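Local structure of xylan esterase 1 (Thermoanaerobacterium sp. 'JW/SL YS485', 3FCY) at residues T88-A93 with F177-L182; I95-I100 with T136-D141; K238-L243 with P303-A308. The protein probably removes acetyl groups from xylan and from cephalosporin C, as a calcium-binding carbohydrate esterase of family CE7 with an alpha/beta-hydrolase fold. One frame throughout, in Å; residues are numbered along the deposited sequence.

Contact 1 of 3, residues T88-A93 with F177-L182; sequences TGVRGA and FRHIFL
R91 and V90, from the turn joining strands 80-88 and 94-102, meet the imidazole of H179 on helix 176-192. R91 CG sits over a face of the H179 ring, 4.2 Å from its centroid and 15° off the normal, a CH-pi contact. The R91 chain bends at chi2 (-48°), bringing the guanidinium face up to H179 CE1, which is 3.5 Å from R91 NH1 and sits over that face toward its rim. The two planes are 60° apart, so this is not a parallel stack. V90 straddles the helix surface, its CG2 3.7 Å from H179 CB and its CG1 3.8 Å from L182 CD1. R91 NH2 comes within 3.4 Å of R178 NH1, yet the two arginines share the carboxylate of E60 on helix 50-62: R91 NE pairs with OE2, R178 NH1 with OE1. N174 OD1 accepts from R91 NH1, and R143 NH2 donates to V90 O. Behind V90 and R91 the turn is closed by G89 N to A93 O at 2.7 Å, with R91 and G92 both at positive phi. H179 ND1 is buried with no partner in the model. With one ring nitrogen unserved and two arginines close by, the imidazole is probably neutral, while the shared glutamate would offset the arginine charges and tie turn to helix.

Contact 2 of 3, residues I95-I100 with T136-D141; sequences IHAKYI and TVVAMD
D141 OD2 is gripped twice: H96 ND1 donates to it at 2.8 Å, and Q148 N binds the same oxygen. The bond from H96 ND1 is bent (137°) and meets OD2 from above the carboxylate plane, 50° out of it. H96 NE2 meets D84 OD2 and S121 N holds D141 OD1, so ring and carboxylate are both fixed at their two polar ends. D141 N also donates to H96 O, a nearly straight bond (167°) that extends the ladder between the strands. K98 pairs with A139, and I100 with V137, each as an antiparallel hydrogen-bonded pair with two N-H to O bonds. Y99 with V138 lies between them as a non-hydrogen-bonded pair; beyond K98-A139, A97 and M140 form another, with CA atoms 3.9 Å apart. On the face carrying these four, Y99 presents its ring edge to T136, Y99 CE1 to T136 CG2 3.5 Å. Helix 176-192 covers V138 and M140; helix 128-131 covers I100 and V137 on the opposite face. Strand 136-140 runs antiparallel to 94-102 but parallel to 108-114: this is where the antiparallel strands join the parallel core in an alpha/beta-hydrolase sheet.

Contact 3 of 3, residues K238-L243 with P303-A308; sequences KRVWDL and PSTVFA
R239 NE donates to S304 OG at 2.9 Å, almost straight (173°) and in the guanidinium plane, and this is the tight point of two antiparallel helices. The R239 chain leaves with CG anti to the backbone N (chi1 175°) and turns at chi2, bringing CG of R239 obliquely across T305, 3.8 Å from its CG2. T305 CG2 also meets V240 CG2 at 3.6 Å. L243, just past the helix end, lies over the guanidinium of R239, CD2 3.5 Å above the centre of its plane and CD1 3.7 Å from S304 OG. D31 completes the polar cluster, bridging to R239 NH2 and hydrogen-bonding S304 OG. Helix 303-310 is the helix of the beta-alpha-beta crossover between parallel strands 289-295 and 317-322 of the alpha/beta-hydrolase sheet. V306 and F307 pack on strand 289-295, and T305 lies about 8 Å, side chain to side chain, from D298 of the predicted charge relay. The segment axes approach to 9.6 Å, an ordinary packing distance, but few side chains touch and only 175 Å² is buried. The partly exposed far side of helix 237-242 looks elsewhere: K238 NZ bridges D242 OD1 at 2.8 Å, and W241 NE1 bonds D324 of a second subunit.

From the N terminus, the chain first reaches the turn 88-93, which meets helix segment 177-182 to close contact 1. Between them in the chain, strand 94-102 pairs with strand 136-140, so the shorter loop of contact 2 lies wholly within the longer one of contact 1. The two touch, G89 N lying 4.1 Å from I95 CG1. Contact 2 joins the antiparallel strands to the parallel core, while contact 1 sets the preceding turn on helix 176-192, which also packs on M140 and V138. Contact 3 follows in series, closing a separate loop between 238-243 and 303-308. Its centre is about 31 Å from that of contact 2, across the chain's centre, where it joins two helices near the sheet's other end.

Contact 1 of 3, residues T88-A93 with F177-L182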
loop_
_atom_site.group_PDB
_atom_site.type_symbol
_atom_site.label_atom_id
_atom_site.label_comp_id
_atom_site.label_asym_id
_atom_site.label_seq_id
_atom_site.Cartn_x
_atom_site.Cartn_y
_atom_site.Cartn_z
ATOM N N THR A 88 27.687 17.053 -31.021
ATOM C CA THR A 88 26.631 18.051 -31.001
ATOM C C THR A 88 25.435 17.576 -31.818
ATOM O O THR A 88 25.580 17.184 -32.974
ATOM C CB THR A 88 27.140 19.399 -31.558
ATOM O OG1 THR A 88 28.231 19.861 -30.748
ATOM C CG2 THR A 88 26.032 20.438 -31.548
ATOM N N GLY A 89 24.259 17.598 -31.196
ATOM C CA GLY A 89 23.046 17.179 -31.876
ATOM C C GLY A 89 22.268 18.400 -32.328
ATOM O O GLY A 89 22.798 19.510 -32.310
ATOM N N VAL A 90 21.015 18.213 -32.729
ATOM C CA VAL A 90 20.209 19.338 -33.179
ATOM C C VAL A 90 20.027 20.341 -32.043
ATOM O O VAL A 90 20.067 19.978 -30.868
ATOM C CB VAL A 90 18.816 18.879 -33.693
ATOM C CG1 VAL A 90 18.981 18.031 -34.954
ATOM C CG2 VAL A 90 18.077 18.093 -32.611
ATOM N N ARG A 91 19.850 21.604 -32.416
ATOM C CA ARG A 91 19.653 22.702 -31.475
ATOM C C ARG A 91 20.889 22.984 -30.620
ATOM O O ARG A 91 20.793 23.615 -29.565
ATOM C CB ARG A 91 18.428 22.433 -30.582
ATOM C CG ARG A 91 17.146 22.101 -31.357
ATOM C CD ARG A 91 16.892 23.098 -32.487
ATOM N NE ARG A 91 15.881 22.636 -33.442
ATOM C CZ ARG A 91 14.566 22.636 -33.221
ATOM N NH1 ARG A 91 14.078 23.075 -32.067
ATOM N NH2 ARG A 91 13.736 22.201 -34.162
ATOM N N GLY A 92 22.043 22.509 -31.082
ATOM C CA GLY A 92 23.294 22.743 -30.380
ATOM C C GLY A 92 23.552 21.966 -29.101
ATOM O O GLY A 92 24.498 22.271 -28.377
ATOM N N ALA A 93 22.732 20.961 -28.816
ATOM C CA ALA A 93 22.908 20.170 -27.598
ATOM C C ALA A 93 24.123 19.243 -27.666
ATOM O O ALA A 93 24.313 18.521 -28.640
ATOM C CB ALA A 93 21.649 19.356 -27.319
ATOM N N PHE A 177 11.402 14.708 -27.516
ATOM C CA PHE A 177 11.724 13.348 -27.958
ATOM C C PHE A 177 11.996 13.298 -29.456
ATOM O O PHE A 177 12.510 12.308 -29.974
ATOM C CB PHE A 177 10.627 12.349 -27.576
ATOM C CG PHE A 177 10.908 11.615 -26.292
ATOM C CD1 PHE A 177 12.029 10.789 -26.179
ATOM C CD2 PHE A 177 10.077 11.767 -25.187
ATOM C CE1 PHE A 177 12.318 10.128 -24.980
ATOM C CE2 PHE A 177 10.357 11.113 -23.987
ATOM C CZ PHE A 177 11.480 10.293 -23.882
ATOM N N ARG A 178 11.653 14.378 -30.146
ATOM C CA ARG A 178 11.906 14.469 -31.574
ATOM C C ARG A 178 13.425 14.633 -31.706
ATOM O O ARG A 178 14.072 13.970 -32.525
ATOM C CB ARG A 178 11.155 15.676 -32.147
ATOM C CG ARG A 178 11.313 15.919 -33.641
ATOM C CD ARG A 178 12.393 16.940 -33.902
ATOM N NE ARG A 178 12.201 17.645 -35.168
ATOM C CZ ARG A 178 13.040 18.564 -35.631
ATOM N NH1 ARG A 178 14.122 18.883 -34.931
ATOM N NH2 ARG A 178 12.805 19.158 -36.792
ATOM N N HIS A 179 13.996 15.493 -30.864
ATOM C CA HIS A 179 15.436 15.730 -30.882
ATOM C C HIS A 179 16.175 14.489 -30.382
ATOM O O HIS A 179 17.195 14.093 -30.947
ATOM C CB HIS A 179 15.802 16.926 -29.997
ATOM C CG HIS A 179 14.964 18.141 -30.247
ATOM N ND1 HIS A 179 14.525 18.498 -31.503
ATOM C CD2 HIS A 179 14.501 19.093 -29.400
ATOM C CE1 HIS A 179 13.827 19.617 -31.421
ATOM N NE2 HIS A 179 13.797 19.999 -30.156
ATOM N N ILE A 180 15.657 13.888 -29.316
ATOM C CA ILE A 180 16.257 12.687 -28.747
ATOM C C ILE A 180 16.297 11.576 -29.795
ATOM O O ILE A 180 17.315 10.905 -29.951
ATOM C CB ILE A 180 15.476 12.204 -27.502
ATOM C CG1 ILE A 180 15.577 13.261 -26.392
ATOM C CG2 ILE A 180 16.048 10.870 -27.010
ATOM C CD1 ILE A 180 14.716 12.975 -25.170
ATOM N N PHE A 181 15.193 11.379 -30.512
ATOM C CA PHE A 181 15.158 10.357 -31.554
ATOM C C PHE A 181 16.248 10.687 -32.572
ATOM O O PHE A 181 17.001 9.807 -32.997
ATOM C CB PHE A 181 13.795 10.330 -32.253
ATOM C CG PHE A 181 12.693 9.669 -31.455
ATOM C CD1 PHE A 181 12.876 9.314 -30.121
ATOM C CD2 PHE A 181 11.451 9.431 -32.043
ATOM C CE1 PHE A 181 11.838 8.736 -29.384
ATOM C CE2 PHE A 181 10.407 8.856 -31.316
ATOM C CZ PHE A 181 10.601 8.508 -29.983
ATOM N N LEU A 182 16.337 11.959 -32.960
ATOM C CA LEU A 182 17.354 12.383 -33.918
ATOM C C LEU A 182 18.758 12.105 -33.387
ATOM O O LEU A 182 19.652 11.745 -34.157
ATOM C CB LEU A 182 17.203 13.872 -34.255
ATOM C CG LEU A 182 15.994 14.229 -35.128
ATOM C CD1 LEU A 182 15.932 15.747 -35.341
ATOM C CD2 LEU A 182 16.093 13.494 -36.466
#

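Contact 2 of 3, residues I95-I100 with T136-D141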
loop_
_atom_site.group_PDB
_atom_site.type_symbol
_atom_site.label_atom_id
_atom_site.label_comp_id
_atom_site.label_asym_id
_atom_site.label_seq_id
_atom_site.Cartn_x
_atom_site.Cartn_y
_atom_site.Cartn_z
ATOM N N ILE A 95 25.726 16.029 -26.796
ATOM C CA ILE A 95 25.294 14.695 -26.378
ATOM C C ILE A 95 26.465 13.833 -25.915
ATOM O O ILE A 95 27.570 13.917 -26.458
ATOM C CB ILE A 95 24.577 13.960 -27.538
ATOM C CG1 ILE A 95 23.540 14.882 -28.186
ATOM C CG2 ILE A 95 23.900 12.693 -27.018
ATOM C CD1 ILE A 95 22.444 15.371 -27.240
ATOM N N HIS A 96 26.219 12.995 -24.913
ATOM C CA HIS A 96 27.257 12.121 -24.383
ATOM C C HIS A 96 26.909 10.643 -24.500
ATOM O O HIS A 96 25.744 10.253 -24.421
ATOM C CB HIS A 96 27.545 12.467 -22.916
ATOM C CG HIS A 96 28.410 11.463 -22.214
ATOM N ND1 HIS A 96 27.898 10.337 -21.605
ATOM C CD2 HIS A 96 29.750 11.412 -22.033
ATOM C CE1 HIS A 96 28.887 9.637 -21.076
ATOM N NE2 HIS A 96 30.021 10.268 -21.322
ATOM N N ALA A 97 27.941 9.830 -24.699
ATOM C CA ALA A 97 27.783 8.388 -24.805
ATOM C C ALA A 97 29.084 7.714 -24.406
ATOM O O ALA A 97 30.172 8.226 -24.690
ATOM C CB ALA A 97 27.420 7.992 -26.238
ATOM N N LYS A 98 28.970 6.582 -23.719
ATOM C CA LYS A 98 30.146 5.815 -23.346
ATOM C C LYS A 98 30.562 5.155 -24.652
ATOM O O LYS A 98 29.711 4.837 -25.479
ATOM C CB LYS A 98 29.800 4.740 -22.305
ATOM C CG LYS A 98 29.668 5.255 -20.876
ATOM C CD LYS A 98 29.362 4.107 -19.912
ATOM C CE LYS A 98 29.529 4.537 -18.462
ATOM N NZ LYS A 98 28.660 5.694 -18.113
ATOM N N TYR A 99 31.860 4.954 -24.839
ATOM C CA TYR A 99 32.375 4.340 -26.061
ATOM C C TYR A 99 33.531 3.414 -25.711
ATOM O O TYR A 99 34.581 3.861 -25.245
ATOM C CB TYR A 99 32.816 5.445 -27.035
ATOM C CG TYR A 99 33.630 5.009 -28.242
ATOM C CD1 TYR A 99 33.325 3.844 -28.949
ATOM C CD2 TYR A 99 34.676 5.807 -28.713
ATOM C CE1 TYR A 99 34.042 3.486 -30.102
ATOM C CE2 TYR A 99 35.392 5.464 -29.859
ATOM C CZ TYR A 99 35.071 4.305 -30.548
ATOM O OH TYR A 99 35.775 3.987 -31.690
ATOM N N ILE A 100 33.316 2.116 -25.915
ATOM C CA ILE A 100 34.327 1.109 -25.617
ATOM C C ILE A 100 34.756 0.432 -26.914
ATOM O O ILE A 100 33.937 -0.126 -27.646
ATOM C CB ILE A 100 33.789 0.042 -24.647
ATOM C CG1 ILE A 100 33.130 0.720 -23.440
ATOM C CG2 ILE A 100 34.932 -0.851 -24.184
ATOM C CD1 ILE A 100 32.413 -0.241 -22.505
ATOM N N THR A 136 32.324 -3.234 -30.689
ATOM C CA THR A 136 32.620 -1.901 -30.199
ATOM C C THR A 136 31.267 -1.658 -29.532
ATOM O O THR A 136 30.230 -2.016 -30.101
ATOM C CB THR A 136 32.818 -0.874 -31.337
ATOM O OG1 THR A 136 34.204 -0.810 -31.679
ATOM C CG2 THR A 136 32.352 0.520 -30.903
ATOM N N VAL A 137 31.259 -1.099 -28.325
ATOM C CA VAL A 137 29.993 -0.853 -27.637
ATOM C C VAL A 137 29.826 0.619 -27.281
ATOM O O VAL A 137 30.732 1.241 -26.720
ATOM C CB VAL A 137 29.874 -1.698 -26.339
ATOM C CG1 VAL A 137 28.545 -1.400 -25.631
ATOM C CG2 VAL A 137 29.969 -3.183 -26.676
ATOM N N VAL A 138 28.660 1.162 -27.616
ATOM C CA VAL A 138 28.341 2.559 -27.344
ATOM C C VAL A 138 27.028 2.628 -26.565
ATOM O O VAL A 138 26.078 1.919 -26.882
ATOM C CB VAL A 138 28.189 3.361 -28.663
ATOM C CG1 VAL A 138 27.898 4.826 -28.360
ATOM C CG2 VAL A 138 29.459 3.236 -29.499
ATOM N N ALA A 139 26.989 3.471 -25.537
ATOM C CA ALA A 139 25.789 3.641 -24.715
ATOM C C ALA A 139 25.532 5.137 -24.560
ATOM O O ALA A 139 26.264 5.830 -23.852
ATOM C CB ALA A 139 25.988 2.992 -23.350
ATOM N N MET A 140 24.484 5.618 -25.222
ATOM C CA MET A 140 24.123 7.037 -25.218
ATOM C C MET A 140 23.287 7.483 -24.023
ATOM O O MET A 140 22.456 6.728 -23.513
ATOM C CB MET A 140 23.351 7.366 -26.502
ATOM C CG MET A 140 23.047 8.847 -26.711
ATOM S SD MET A 140 21.818 9.121 -28.017
ATOM C CE MET A 140 20.297 9.108 -27.049
ATOM N N ASP A 141 23.521 8.715 -23.579
ATOM C CA ASP A 141 22.748 9.290 -22.483
ATOM C C ASP A 141 21.683 10.155 -23.139
ATOM O O ASP A 141 21.977 10.902 -24.078
ATOM C CB ASP A 141 23.612 10.171 -21.574
ATOM C CG ASP A 141 24.496 9.368 -20.642
ATOM O OD1 ASP A 141 24.136 8.212 -20.324
ATOM O OD2 ASP A 141 25.540 9.904 -20.210
#

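Contact 3 of 3, residues K238-L243 with P303-A308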
loop_
_atom_site.group_PDB
_atom_site.type_symbol
_atom_site.label_atom_id
_atom_site.label_comp_id
_atom_site.label_asym_id
_atom_site.label_seq_id
_atom_site.Cartn_x
_atom_site.Cartn_y
_atom_site.Cartn_z
ATOM N N LYS A 238 -2.367 6.758 -26.893
ATOM C CA LYS A 238 -3.817 6.709 -26.686
ATOM C C LYS A 238 -4.288 5.397 -26.052
ATOM O O LYS A 238 -5.185 5.393 -25.199
ATOM C CB LYS A 238 -4.536 6.928 -28.022
ATOM C CG LYS A 238 -6.073 6.889 -27.968
ATOM C CD LYS A 238 -6.665 8.143 -27.340
ATOM C CE LYS A 238 -8.146 8.318 -27.698
ATOM N NZ LYS A 238 -9.022 7.192 -27.252
ATOM N N ARG A 239 -3.690 4.285 -26.469
ATOM C CA ARG A 239 -4.055 2.979 -25.930
ATOM C C ARG A 239 -3.800 2.931 -24.426
ATOM O O ARG A 239 -4.637 2.455 -23.659
ATOM C CB ARG A 239 -3.253 1.874 -26.624
ATOM C CG ARG A 239 -3.478 0.482 -26.056
ATOM C CD ARG A 239 -4.931 0.039 -26.172
ATOM N NE ARG A 239 -5.097 -1.334 -25.704
ATOM C CZ ARG A 239 -6.269 -1.942 -25.549
ATOM N NH1 ARG A 239 -7.397 -1.301 -25.829
ATOM N NH2 ARG A 239 -6.314 -3.194 -25.106
ATOM N N VAL A 240 -2.636 3.419 -24.012
ATOM C CA VAL A 240 -2.281 3.442 -22.594
ATOM C C VAL A 240 -3.355 4.197 -21.808
ATOM O O VAL A 240 -3.802 3.751 -20.751
ATOM C CB VAL A 240 -0.924 4.151 -22.369
ATOM C CG1 VAL A 240 -0.597 4.196 -20.877
ATOM C CG2 VAL A 240 0.177 3.434 -23.136
ATOM N N TRP A 241 -3.765 5.345 -22.338
ATOM C CA TRP A 241 -4.772 6.165 -21.686
ATOM C C TRP A 241 -6.120 5.446 -21.638
ATOM O O TRP A 241 -6.820 5.503 -20.622
ATOM C CB TRP A 241 -4.906 7.510 -22.413
ATOM C CG TRP A 241 -5.971 8.392 -21.835
ATOM C CD1 TRP A 241 -5.882 9.173 -20.715
ATOM C CD2 TRP A 241 -7.317 8.515 -22.303
ATOM N NE1 TRP A 241 -7.095 9.771 -20.454
ATOM C CE2 TRP A 241 -7.994 9.383 -21.414
ATOM C CE3 TRP A 241 -8.020 7.971 -23.387
ATOM C CZ2 TRP A 241 -9.342 9.719 -21.576
ATOM C CZ3 TRP A 241 -9.369 8.307 -23.547
ATOM C CH2 TRP A 241 -10.011 9.173 -22.644
ATOM N N ASP A 242 -6.478 4.763 -22.728
ATOM C CA ASP A 242 -7.745 4.027 -22.795
ATOM C C ASP A 242 -7.847 2.941 -21.721
ATOM O O ASP A 242 -8.927 2.675 -21.193
ATOM C CB ASP A 242 -7.930 3.362 -24.168
ATOM C CG ASP A 242 -8.144 4.363 -25.293
ATOM O OD1 ASP A 242 -8.573 5.507 -25.021
ATOM O OD2 ASP A 242 -7.903 3.992 -26.461
ATOM N N LEU A 243 -6.720 2.311 -21.408
ATOM C CA LEU A 243 -6.686 1.249 -20.404
ATOM C C LEU A 243 -6.590 1.793 -18.981
ATOM O O LEU A 243 -6.381 1.029 -18.040
ATOM C CB LEU A 243 -5.492 0.322 -20.666
ATOM C CG LEU A 243 -5.455 -0.415 -22.007
ATOM C CD1 LEU A 243 -4.104 -1.092 -22.185
ATOM C CD2 LEU A 243 -6.580 -1.437 -22.059
ATOM N N PRO A 303 0.996 -4.654 -22.675
ATOM C CA PRO A 303 1.322 -5.612 -23.735
ATOM C C PRO A 303 0.788 -5.175 -25.095
ATOM O O PRO A 303 1.467 -5.317 -26.110
ATOM C CB PRO A 303 0.669 -6.899 -23.248
ATOM C CG PRO A 303 0.786 -6.779 -21.755
ATOM C CD PRO A 303 0.397 -5.335 -21.513
ATOM N N SER A 304 -0.425 -4.629 -25.109
ATOM C CA SER A 304 -1.039 -4.181 -26.356
ATOM C C SER A 304 -0.240 -3.078 -27.052
ATOM O O SER A 304 -0.165 -3.043 -28.282
ATOM C CB SER A 304 -2.482 -3.715 -26.106
ATOM O OG SER A 304 -2.545 -2.677 -25.143
ATOM N N THR A 305 0.363 -2.177 -26.281
ATOM C CA THR A 305 1.150 -1.105 -26.888
ATOM C C THR A 305 2.450 -1.672 -27.458
ATOM O O THR A 305 2.996 -1.147 -28.427
ATOM C CB THR A 305 1.494 0.008 -25.870
ATOM O OG1 THR A 305 2.326 -0.525 -24.832
ATOM C CG2 THR A 305 0.222 0.574 -25.262
ATOM N N VAL A 306 2.944 -2.745 -26.850
ATOM C CA VAL A 306 4.171 -3.380 -27.321
ATOM C C VAL A 306 3.881 -4.129 -28.625
ATOM O O VAL A 306 4.655 -4.043 -29.577
ATOM C CB VAL A 306 4.733 -4.357 -26.259
ATOM C CG1 VAL A 306 5.925 -5.136 -26.822
ATOM C CG2 VAL A 306 5.160 -3.572 -25.021
ATOM N N PHE A 307 2.763 -4.850 -28.675
ATOM C CA PHE A 307 2.416 -5.577 -29.890
ATOM C C PHE A 307 2.070 -4.632 -31.029
ATOM O O PHE A 307 2.259 -4.969 -32.194
ATOM C CB PHE A 307 1.262 -6.554 -29.650
ATOM C CG PHE A 307 1.717 -7.930 -29.256
ATOM C CD1 PHE A 307 1.838 -8.285 -27.920
ATOM C CD2 PHE A 307 2.075 -8.857 -30.229
ATOM C CE1 PHE A 307 2.310 -9.546 -27.556
ATOM C CE2 PHE A 307 2.551 -10.121 -29.875
ATOM C CZ PHE A 307 2.668 -10.463 -28.536
ATOM N N ALA A 308 1.573 -3.446 -30.695
ATOM C CA ALA A 308 1.236 -2.465 -31.720
ATOM C C ALA A 308 2.508 -2.076 -32.474
ATOM O O ALA A 308 2.507 -1.959 -33.699
ATOM C CB ALA A 308 0.604 -1.230 -31.082
#